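Uncharacterized protein SPT16D (Chaetomium thermophilum var. thermophilum, PDB 4KHB) probably acts, as the Pob3-pairing domain of the FACT subunit Spt16, in a histone chaperone that reorganises nucleosomes during transcription, replication and repair. Local coordinates at residues E10-D15 with P44-I49; I27-K32 with A107-Q112; L66-L71 with R94-R99. All blocks are in the same frame, centred on the assembly; numbering follows the deposited sequence.

Overall arrangement
The chain has a PH-like fold: two three-stranded antiparallel sheets and the C-terminal helix 103-121. Contact 1 lays the N-terminal loop on strand 43-48, an outer strand of the first sheet within this chain. Contact 2 packs strand 28-30, the opposite outer strand of that sheet, on the helix, and contact 3 pairs strands 63-70 and 91-100 of the second sheet. The centres of contacts 1 and 3 lie about 17 Å apart. Along the chain contacts 1 and 2 cross, while contact 3 follows contact 1 and is nested within contact 2. Leu66 meets Ile27 and Ile109, so sheets and helix share apolar packing. Contacts 1 and 3 both border the POB3N chain, into which strand 91-100 continues its sheet.

Contact 1. Residues E10-D15 with P44-I49; sequences ESYKRD and PVPFHI
Tyr12, Ser11 and Glu10 lie along Pro46 and His48, and the segments meet by van der Waals packing. Tyr12 brings the edge of its ring to the proline: Tyr12 CD2 is 4.0 Å from Pro46 CG, which lies in the ring plane, and Tyr12 CE2 is 4.1 Å from Pro46 CB. The two side chains therefore meet edge-on rather than as a stack. Tyr12 CB does not itself point at the strand; the ring comes nearer because CG stands beside the backbone N, anti to the carbonyl carbon (chi1 -58°). Ser11 CB adds a looser contact, 4.2 Å from Pro46 CB.

A second group of contacts surrounds His48, whose CA is 5.8 Å from Ser11 CA, the closest backbone approach of the two segments. Ser11 OG sits 3.5 Å from His48 CB and 3.8 Å from His48 CD2, near the plane of the imidazole, without bonding to it. With His48 CG anti to its backbone N (chi1 -164°), the ring reaches back along the loop, where His48 CD2 comes to 4.2 Å from Glu10 C.

In the PH-like fold, strand 43-48 borders one side of its sheet and pairs through Val45 and Phe47 with strand 35-40. Pro46 and His48 turn toward the N-terminal loop, whereas Phe47 points away from it.

The polar atoms of Ser11, Tyr12 and His48 bond outside the two segments: Ser11 OG to Thr35 OG1 and to the backbone carbonyl of Arg106 of the POB3N chain, Tyr12 OH to Asp30 OD2, which probably limits how far the ring can swing, and His48 ND1 to the backbone N of Asn50. Backbone hydrogen bonds from Ser11, Tyr12 and His48 to the POB3N chain tie both loop and strand to the heterodimer interface.

Contact 2. Residues I27-K32 with A107-Q112; sequences IVIDQK and AEIANQ
Ile29 and Ile109 mark the closest backbone approach, their CA atoms 7.7 Å apart, a spacing that leaves room for side chains to meet between strand 28-30 and the helix at 107-112. The helix keeps its own backbone bonding, with Gln112 N giving to Glu108 O at 2.9 Å. Ile109 and Gln112, three residues apart and so on one side of the helix, both turn toward the strand. Ile29 of the strand, with Ile27 just before it and Gln31 just after, all turn toward the helix.

Ile109 uses two branches on two partners. Its CG1 arm is extended (chi2 -172°) and carries Ile109 CD1 to 3.9 Å from Ile27 CG2, while Ile109 CG2 lies 4.0 Å from Ile29 CD1. The isoleucine thus straddles both residues. Farther along, Ile29 CG1 is 4.0 Å from Gln112 NE2, the aliphatic branch resting beside the amide nitrogen.

At the outer end the two glutamines meet amide to amide, their planes turned 34° apart. Gln31 NE2 donates to Gln112 OE1 at 2.7 Å, but the N-H...O angle of 129° makes this a weak bond. The bend of Gln31 at its second torsion brings its amide back toward the helix, whereas Gln112 reaches outward with its chain extended beyond CG.

Leu66 packs against both Ile27 and Ile109, and Ile29 also touches Ile113 and Leu116, farther along the same helix. Ile27 N bonds to Asp176 OD2 of the POB3N chain. Although a coiled coil is predicted for much of this helix, here its apolar side packs on the domain's own strands, as does the C-terminal helix of PH-like folds.

Contact 3. Residues L66-L71 with R94-R99; sequences LRINFL and RSLTFR
Strands 66-70 and 94-99 pair antiparallel in the second sheet of the PH-like fold, from Leu66 opposite Phe98 to Phe70 beside Arg94. Leu66 and Phe98 each give and receive, Leu66 N reaching Phe98 O at 3.0 Å and Phe98 N bonding back to Leu66 O. Two residues on, Ile68 N donates to Leu96 O nearly along the C=O axis, and Leu96 N returns a weak bond to Ile68 O. The shortest is Phe70 N to Arg94 O, 2.7 Å, with an N-H...O angle of 165°. That carbonyl oxygen has a second neighbour in the ring edge, Phe70 CD2 lying 3.3 Å from Arg94 O. Arg67 with Thr97 and Asn69 with Ser95 are the non-hydrogen-bonded pairs between. The backbones of Arg67 and Asn69 instead bond to strand 52-60, and residues 95-99 pair antiparallel with a strand of the POB3N chain, which continues the sheet across the heterodimer.

On the face with Ser95 and Thr97, Asn69 ND2 bonds to Asn54 OD1, and Asn69 OD1 stands 3.5 Å above the plane of the Arg67 guanidinium, toward its rim. Arg94 has two outside partners, a salt bridge from NH1 to Glu147 of the POB3N chain and a bond from NH2 to Pro73 O.

The other face, with Leu66, Ile68, Leu96 and Phe98, is apolar and turned to strand 35-40 and helix 103-121. Phe70 closes one end of it, meeting Phe47, while Ile68 CG2 lies 3.9 Å above one face of the Phe70 ring, toward its rim. With an alanine here, a gap would probably open between Phe47 and Leu96, and Ile68 CG2 would lose the ring it packs on. Leu96 CG, set between its own backbone N and carbonyl carbon (chi1 38°), comes in the ring plane to 3.9 Å from Phe70 CE2.

Contact 1. Residues E10-D15 with P44-I49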
loop_
_atom_site.group_PDB
_atom_site.type_symbol
_atom_site.label_atom_id
_atom_site.label_comp_id
_atom_site.label_asym_id
_atom_site.label_seq_id
_atom_site.Cartn_x
_atom_site.Cartn_y
_atom_site.Cartn_z
ATOM N N GLU A 10 -14.882 -12.450 -2.544
ATOM C CA GLU A 10 -13.919 -12.168 -1.486
ATOM C C GLU A 10 -12.598 -12.853 -1.807
ATOM O O GLU A 10 -12.558 -14.071 -2.002
ATOM C CB GLU A 10 -14.464 -12.685 -0.151
ATOM C CG GLU A 10 -13.405 -12.944 0.907
ATOM C CD GLU A 10 -13.990 -13.548 2.167
ATOM O OE1 GLU A 10 -13.399 -14.517 2.683
ATOM O OE2 GLU A 10 -15.043 -13.062 2.633
ATOM N N SER A 11 -11.521 -12.075 -1.865
ATOM C CA SER A 11 -10.218 -12.620 -2.219
ATOM C C SER A 11 -9.668 -13.490 -1.095
ATOM O O SER A 11 -9.514 -14.702 -1.253
ATOM C CB SER A 11 -9.235 -11.495 -2.555
ATOM O OG SER A 11 -9.652 -10.773 -3.702
ATOM N N TYR A 12 -9.382 -12.863 0.043
ATOM C CA TYR A 12 -8.809 -13.569 1.185
ATOM C C TYR A 12 -9.548 -13.237 2.481
ATOM O O TYR A 12 -10.223 -12.208 2.574
ATOM C CB TYR A 12 -7.324 -13.218 1.338
ATOM C CG TYR A 12 -6.474 -13.524 0.125
ATOM C CD1 TYR A 12 -6.137 -14.830 -0.205
ATOM C CD2 TYR A 12 -6.004 -12.500 -0.685
ATOM C CE1 TYR A 12 -5.355 -15.105 -1.312
ATOM C CE2 TYR A 12 -5.225 -12.763 -1.791
ATOM C CZ TYR A 12 -4.904 -14.067 -2.099
ATOM O OH TYR A 12 -4.127 -14.330 -3.203
ATOM N N LYS A 13 -9.426 -14.118 3.469
ATOM C CA LYS A 13 -10.037 -13.905 4.778
ATOM C C LYS A 13 -8.937 -13.619 5.805
ATOM O O LYS A 13 -9.147 -12.870 6.760
ATOM C CB LYS A 13 -10.844 -15.136 5.192
ATOM C CG LYS A 13 -12.275 -14.815 5.627
ATOM C CD LYS A 13 -12.371 -13.497 6.375
ATOM C CE LYS A 13 -13.751 -13.298 6.979
ATOM N NZ LYS A 13 -13.860 -11.986 7.673
ATOM N N ARG A 14 -7.764 -14.217 5.595
ATOM C CA ARG A 14 -6.651 -14.113 6.542
ATOM C C ARG A 14 -5.326 -13.770 5.869
ATOM O O ARG A 14 -5.128 -14.048 4.683
ATOM C CB ARG A 14 -6.473 -15.437 7.291
ATOM C CG ARG A 14 -7.483 -15.732 8.379
ATOM C CD ARG A 14 -7.221 -17.115 8.962
ATOM N NE ARG A 14 -5.872 -17.260 9.509
ATOM C CZ ARG A 14 -5.613 -17.575 10.774
ATOM N NH1 ARG A 14 -6.611 -17.804 11.614
ATOM N NH2 ARG A 14 -4.361 -17.690 11.195
ATOM N N ASP A 15 -4.423 -13.165 6.639
ATOM C CA ASP A 15 -3.110 -12.762 6.139
ATOM C C ASP A 15 -2.281 -13.945 5.623
ATOM O O ASP A 15 -1.569 -13.824 4.624
ATOM C CB ASP A 15 -2.337 -11.998 7.220
ATOM C CG ASP A 15 -2.867 -10.585 7.431
ATOM O OD1 ASP A 15 -2.951 -9.828 6.441
ATOM O OD2 ASP A 15 -3.199 -10.233 8.584
ATOM N N PRO A 44 1.170 -5.515 0.306
ATOM C CA PRO A 44 0.557 -6.371 -0.713
ATOM C C PRO A 44 -0.953 -6.202 -0.730
ATOM O O PRO A 44 -1.626 -6.630 0.209
ATOM C CB PRO A 44 0.922 -7.781 -0.247
ATOM C CG PRO A 44 1.129 -7.654 1.235
ATOM C CD PRO A 44 1.663 -6.278 1.468
ATOM N N VAL A 45 -1.482 -5.596 -1.788
ATOM C CA VAL A 45 -2.908 -5.300 -1.839
ATOM C C VAL A 45 -3.628 -6.170 -2.861
ATOM O O VAL A 45 -3.325 -6.121 -4.053
ATOM C CB VAL A 45 -3.166 -3.818 -2.155
ATOM C CG1 VAL A 45 -4.657 -3.525 -2.120
ATOM C CG2 VAL A 45 -2.425 -2.932 -1.167
ATOM N N PRO A 46 -4.594 -6.971 -2.387
ATOM C CA PRO A 46 -5.376 -7.867 -3.244
ATOM C C PRO A 46 -6.436 -7.119 -4.037
ATOM O O PRO A 46 -7.071 -6.211 -3.501
ATOM C CB PRO A 46 -6.061 -8.813 -2.241
ATOM C CG PRO A 46 -5.376 -8.582 -0.923
ATOM C CD PRO A 46 -4.898 -7.170 -0.959
ATOM N N PHE A 47 -6.616 -7.497 -5.299
ATOM C CA PHE A 47 -7.748 -7.031 -6.088
ATOM C C PHE A 47 -8.360 -8.223 -6.811
ATOM O O PHE A 47 -7.681 -8.924 -7.565
ATOM C CB PHE A 47 -7.317 -5.950 -7.082
ATOM C CG PHE A 47 -6.988 -4.629 -6.441
ATOM C CD1 PHE A 47 -7.997 -3.724 -6.133
ATOM C CD2 PHE A 47 -5.675 -4.288 -6.148
ATOM C CE1 PHE A 47 -7.702 -2.501 -5.545
ATOM C CE2 PHE A 47 -5.372 -3.067 -5.560
ATOM C CZ PHE A 47 -6.388 -2.174 -5.257
ATOM N N HIS A 48 -9.645 -8.457 -6.571
ATOM C CA HIS A 48 -10.332 -9.602 -7.155
ATOM C C HIS A 48 -10.551 -9.379 -8.645
ATOM O O HIS A 48 -10.671 -8.239 -9.092
ATOM C CB HIS A 48 -11.663 -9.833 -6.442
ATOM C CG HIS A 48 -12.257 -11.186 -6.687
ATOM N ND1 HIS A 48 -12.964 -11.493 -7.829
ATOM C CD2 HIS A 48 -12.256 -12.307 -5.931
ATOM C CE1 HIS A 48 -13.371 -12.749 -7.767
ATOM N NE2 HIS A 48 -12.953 -13.266 -6.626
ATOM N N ILE A 49 -10.593 -10.466 -9.410
ATOM C CA ILE A 49 -10.725 -10.373 -10.861
ATOM C C ILE A 49 -12.064 -9.773 -11.303
ATOM O O ILE A 49 -12.153 -9.147 -12.365
ATOM C CB ILE A 49 -10.511 -11.749 -11.534
ATOM C CG1 ILE A 49 -10.305 -11.593 -13.040
ATOM C CG2 ILE A 49 -11.688 -12.663 -11.262
ATOM C CD1 ILE A 49 -9.011 -10.911 -13.411
#

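Contact 2. Residues I27-K32 with A107-Q112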
loop_
_atom_site.group_PDB
_atom_site.type_symbol
_atom_site.label_atom_id
_atom_site.label_comp_id
_atom_site.label_asym_id
_atom_site.label_seq_id
_atom_site.Cartn_x
_atom_site.Cartn_y
_atom_site.Cartn_z
ATOM N N ILE A 27 4.435 -7.745 -8.098
ATOM C CA ILE A 27 3.106 -8.120 -8.560
ATOM C C ILE A 27 2.953 -9.642 -8.553
ATOM O O ILE A 27 3.798 -10.360 -9.092
ATOM C CB ILE A 27 2.834 -7.571 -9.978
ATOM C CG1 ILE A 27 2.832 -6.038 -9.967
ATOM C CG2 ILE A 27 1.511 -8.086 -10.509
ATOM C CD1 ILE A 27 2.654 -5.409 -11.340
ATOM N N VAL A 28 1.882 -10.132 -7.937
ATOM C CA VAL A 28 1.641 -11.569 -7.850
ATOM C C VAL A 28 0.256 -11.919 -8.376
ATOM O O VAL A 28 -0.737 -11.301 -7.983
ATOM C CB VAL A 28 1.762 -12.069 -6.389
ATOM C CG1 VAL A 28 1.353 -13.528 -6.286
ATOM C CG2 VAL A 28 3.175 -11.882 -5.872
ATOM N N ILE A 29 0.192 -12.904 -9.270
ATOM C CA ILE A 29 -1.092 -13.387 -9.759
ATOM C C ILE A 29 -1.432 -14.658 -9.001
ATOM O O ILE A 29 -0.635 -15.597 -8.963
ATOM C CB ILE A 29 -1.068 -13.690 -11.275
ATOM C CG1 ILE A 29 -0.442 -12.526 -12.050
ATOM C CG2 ILE A 29 -2.474 -14.024 -11.784
ATOM C CD1 ILE A 29 -1.288 -11.268 -12.064
ATOM N N ASP A 30 -2.608 -14.681 -8.383
ATOM C CA ASP A 30 -3.040 -15.856 -7.648
ATOM C C ASP A 30 -4.285 -16.368 -8.341
ATOM O O ASP A 30 -5.410 -16.064 -7.932
ATOM C CB ASP A 30 -3.332 -15.520 -6.183
ATOM C CG ASP A 30 -3.521 -16.761 -5.325
ATOM O OD1 ASP A 30 -3.525 -17.884 -5.879
ATOM O OD2 ASP A 30 -3.664 -16.617 -4.093
ATOM N N GLN A 31 -4.066 -17.136 -9.404
ATOM C CA GLN A 31 -5.144 -17.659 -10.225
ATOM C C GLN A 31 -6.068 -18.476 -9.343
ATOM O O GLN A 31 -7.268 -18.563 -9.586
ATOM C CB GLN A 31 -4.605 -18.517 -11.377
ATOM C CG GLN A 31 -3.553 -17.852 -12.266
ATOM C CD GLN A 31 -2.168 -17.852 -11.646
ATOM O OE1 GLN A 31 -1.986 -18.274 -10.503
ATOM N NE2 GLN A 31 -1.179 -17.389 -12.404
ATOM N N LYS A 32 -5.489 -19.050 -8.295
ATOM C CA LYS A 32 -6.202 -19.950 -7.415
ATOM C C LYS A 32 -7.372 -19.291 -6.714
ATOM O O LYS A 32 -8.440 -19.886 -6.547
ATOM C CB LYS A 32 -5.243 -20.473 -6.346
ATOM C CG LYS A 32 -4.902 -21.942 -6.452
ATOM C CD LYS A 32 -6.120 -22.783 -6.709
ATOM C CE LYS A 32 -6.272 -23.036 -8.191
ATOM N NZ LYS A 32 -6.622 -24.398 -8.492
ATOM N N ALA A 107 4.366 -8.582 -20.150
ATOM C CA ALA A 107 3.586 -9.143 -21.244
ATOM C C ALA A 107 2.850 -10.392 -20.769
ATOM O O ALA A 107 1.695 -10.616 -21.130
ATOM C CB ALA A 107 4.485 -9.464 -22.427
ATOM N N GLU A 108 3.524 -11.197 -19.951
ATOM C CA GLU A 108 2.921 -12.392 -19.366
ATOM C C GLU A 108 1.789 -12.032 -18.408
ATOM O O GLU A 108 0.718 -12.644 -18.437
ATOM C CB GLU A 108 3.983 -13.219 -18.632
ATOM C CG GLU A 108 3.433 -14.435 -17.883
ATOM C CD GLU A 108 2.952 -15.548 -18.796
ATOM O OE1 GLU A 108 3.167 -15.459 -20.023
ATOM O OE2 GLU A 108 2.354 -16.519 -18.284
ATOM N N ILE A 109 2.043 -11.044 -17.556
ATOM C CA ILE A 109 1.069 -10.589 -16.569
ATOM C C ILE A 109 -0.218 -10.101 -17.228
ATOM O O ILE A 109 -1.319 -10.463 -16.806
ATOM C CB ILE A 109 1.653 -9.469 -15.676
ATOM C CG1 ILE A 109 2.870 -9.979 -14.897
ATOM C CG2 ILE A 109 0.602 -8.954 -14.710
ATOM C CD1 ILE A 109 3.392 -9.007 -13.853
ATOM N N ALA A 110 -0.076 -9.274 -18.261
ATOM C CA ALA A 110 -1.228 -8.758 -18.995
ATOM C C ALA A 110 -2.072 -9.872 -19.605
ATOM O O ALA A 110 -3.300 -9.775 -19.654
ATOM C CB ALA A 110 -0.771 -7.792 -20.078
ATOM N N ASN A 111 -1.408 -10.925 -20.072
ATOM C CA ASN A 111 -2.094 -12.053 -20.691
ATOM C C ASN A 111 -2.825 -12.915 -19.669
ATOM O O ASN A 111 -3.949 -13.349 -19.910
ATOM C CB ASN A 111 -1.104 -12.903 -21.495
ATOM C CG ASN A 111 -0.484 -12.139 -22.648
ATOM O OD1 ASN A 111 -1.122 -11.278 -23.258
ATOM N ND2 ASN A 111 0.769 -12.449 -22.953
ATOM N N GLN A 112 -2.175 -13.173 -18.536
ATOM C CA GLN A 112 -2.788 -13.940 -17.453
ATOM C C GLN A 112 -4.049 -13.261 -16.926
ATOM O O GLN A 112 -5.049 -13.924 -16.642
ATOM C CB GLN A 112 -1.794 -14.135 -16.300
ATOM C CG GLN A 112 -0.573 -14.983 -16.624
ATOM C CD GLN A 112 0.204 -15.373 -15.378
ATOM O OE1 GLN A 112 -0.121 -16.352 -14.709
ATOM N NE2 GLN A 112 1.236 -14.600 -15.059
#

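Contact 3. Residues L66-L71 with R94-R99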
loop_
_atom_site.group_PDB
_atom_site.type_symbol
_atom_site.label_atom_id
_atom_site.label_comp_id
_atom_site.label_asym_id
_atom_site.label_seq_id
_atom_site.Cartn_x
_atom_site.Cartn_y
_atom_site.Cartn_z
ATOM N N LEU A 66 2.577 -1.389 -17.187
ATOM C CA LEU A 66 1.390 -2.209 -16.983
ATOM C C LEU A 66 0.260 -1.361 -16.426
ATOM O O LEU A 66 0.337 -0.888 -15.290
ATOM C CB LEU A 66 1.689 -3.355 -16.016
ATOM C CG LEU A 66 0.648 -4.477 -16.014
ATOM C CD1 LEU A 66 0.661 -5.245 -17.325
ATOM C CD2 LEU A 66 0.860 -5.407 -14.836
ATOM N N ARG A 67 -0.785 -1.156 -17.220
ATOM C CA ARG A 67 -1.951 -0.434 -16.727
ATOM C C ARG A 67 -3.147 -1.345 -16.512
ATOM O O ARG A 67 -3.613 -2.013 -17.440
ATOM C CB ARG A 67 -2.325 0.732 -17.642
ATOM C CG ARG A 67 -3.773 1.174 -17.487
ATOM C CD ARG A 67 -3.895 2.680 -17.495
ATOM N NE ARG A 67 -4.453 3.179 -18.747
ATOM C CZ ARG A 67 -5.236 4.249 -18.840
ATOM N NH1 ARG A 67 -5.571 4.926 -17.749
ATOM N NH2 ARG A 67 -5.695 4.637 -20.022
ATOM N N ILE A 68 -3.626 -1.378 -15.274
ATOM C CA ILE A 68 -4.812 -2.147 -14.933
ATOM C C ILE A 68 -6.006 -1.212 -14.741
ATOM O O ILE A 68 -5.979 -0.335 -13.872
ATOM C CB ILE A 68 -4.581 -2.971 -13.653
ATOM C CG1 ILE A 68 -3.408 -3.938 -13.850
ATOM C CG2 ILE A 68 -5.840 -3.731 -13.272
ATOM C CD1 ILE A 68 -2.800 -4.452 -12.560
ATOM N N ASN A 69 -7.044 -1.393 -15.553
ATOM C CA ASN A 69 -8.274 -0.615 -15.409
ATOM C C ASN A 69 -9.344 -1.394 -14.661
ATOM O O ASN A 69 -9.552 -2.583 -14.913
ATOM C CB ASN A 69 -8.804 -0.137 -16.768
ATOM C CG ASN A 69 -7.870 0.847 -17.447
ATOM O OD1 ASN A 69 -7.756 2.000 -17.029
ATOM N ND2 ASN A 69 -7.206 0.402 -18.504
ATOM N N PHE A 70 -10.018 -0.722 -13.736
ATOM C CA PHE A 70 -11.009 -1.380 -12.897
ATOM C C PHE A 70 -12.437 -1.049 -13.327
ATOM O O PHE A 70 -12.670 -0.054 -14.016
ATOM C CB PHE A 70 -10.790 -0.962 -11.445
ATOM C CG PHE A 70 -9.474 -1.413 -10.880
ATOM C CD1 PHE A 70 -9.357 -2.659 -10.291
ATOM C CD2 PHE A 70 -8.356 -0.593 -10.935
ATOM C CE1 PHE A 70 -8.153 -3.087 -9.765
ATOM C CE2 PHE A 70 -7.144 -1.014 -10.412
ATOM C CZ PHE A 70 -7.043 -2.262 -9.826
ATOM N N LEU A 71 -13.392 -1.875 -12.909
ATOM C CA LEU A 71 -14.799 -1.609 -13.188
ATOM C C LEU A 71 -15.364 -0.586 -12.209
ATOM O O LEU A 71 -15.275 -0.757 -10.990
ATOM C CB LEU A 71 -15.611 -2.907 -13.152
ATOM C CG LEU A 71 -15.219 -3.920 -14.228
ATOM C CD1 LEU A 71 -15.761 -5.306 -13.919
ATOM C CD2 LEU A 71 -15.704 -3.445 -15.585
ATOM N N ARG A 94 -10.075 3.524 -10.012
ATOM C CA ARG A 94 -10.374 3.400 -11.437
ATOM C C ARG A 94 -9.242 2.690 -12.169
ATOM O O ARG A 94 -9.481 1.798 -12.987
ATOM C CB ARG A 94 -10.601 4.777 -12.072
ATOM C CG ARG A 94 -11.794 4.836 -13.020
ATOM C CD ARG A 94 -12.617 6.092 -12.811
ATOM N NE ARG A 94 -13.912 6.040 -13.489
ATOM C CZ ARG A 94 -14.466 7.084 -14.097
ATOM N NH1 ARG A 94 -13.811 8.237 -14.151
ATOM N NH2 ARG A 94 -15.648 6.971 -14.691
ATOM N N SER A 95 -8.009 3.093 -11.865
ATOM C CA SER A 95 -6.836 2.480 -12.478
ATOM C C SER A 95 -5.559 2.758 -11.692
ATOM O O SER A 95 -5.501 3.691 -10.886
ATOM C CB SER A 95 -6.664 2.974 -13.916
ATOM O OG SER A 95 -6.280 4.340 -13.940
ATOM N N LEU A 96 -4.544 1.932 -11.930
ATOM C CA LEU A 96 -3.194 2.195 -11.444
ATOM C C LEU A 96 -2.163 1.717 -12.465
ATOM O O LEU A 96 -2.406 0.755 -13.203
ATOM C CB LEU A 96 -2.954 1.576 -10.063
ATOM C CG LEU A 96 -3.548 0.215 -9.712
ATOM C CD1 LEU A 96 -2.737 -0.893 -10.342
ATOM C CD2 LEU A 96 -3.619 0.048 -8.202
ATOM N N THR A 97 -1.013 2.382 -12.501
ATOM C CA THR A 97 0.026 2.060 -13.474
ATOM C C THR A 97 1.363 1.749 -12.805
ATOM O O THR A 97 1.818 2.482 -11.923
ATOM C CB THR A 97 0.207 3.205 -14.506
ATOM O OG1 THR A 97 -0.961 3.305 -15.331
ATOM C CG2 THR A 97 1.421 2.959 -15.393
ATOM N N PHE A 98 1.977 0.646 -13.219
ATOM C CA PHE A 98 3.313 0.293 -12.759
ATOM C C PHE A 98 4.287 0.380 -13.922
ATOM O O PHE A 98 3.882 0.326 -15.088
ATOM C CB PHE A 98 3.354 -1.125 -12.181
ATOM C CG PHE A 98 2.577 -1.299 -10.910
ATOM C CD1 PHE A 98 1.247 -1.690 -10.935
ATOM C CD2 PHE A 98 3.193 -1.099 -9.682
ATOM C CE1 PHE A 98 0.541 -1.861 -9.757
ATOM C CE2 PHE A 98 2.494 -1.267 -8.501
ATOM C CZ PHE A 98 1.164 -1.649 -8.539
ATOM N N ARG A 99 5.569 0.519 -13.603
ATOM C CA ARG A 99 6.610 0.494 -14.620
ATOM C C ARG A 99 7.723 -0.464 -14.211
ATOM O O ARG A 99 8.028 -0.607 -13.022
ATOM C CB ARG A 99 7.166 1.898 -14.895
ATOM C CG ARG A 99 8.142 2.404 -13.846
ATOM C CD ARG A 99 8.857 3.659 -14.313
ATOM N NE ARG A 99 10.029 3.938 -13.490
ATOM C CZ ARG A 99 10.883 4.930 -13.716
ATOM N NH1 ARG A 99 10.700 5.748 -14.743
ATOM N NH2 ARG A 99 11.925 5.100 -12.917
#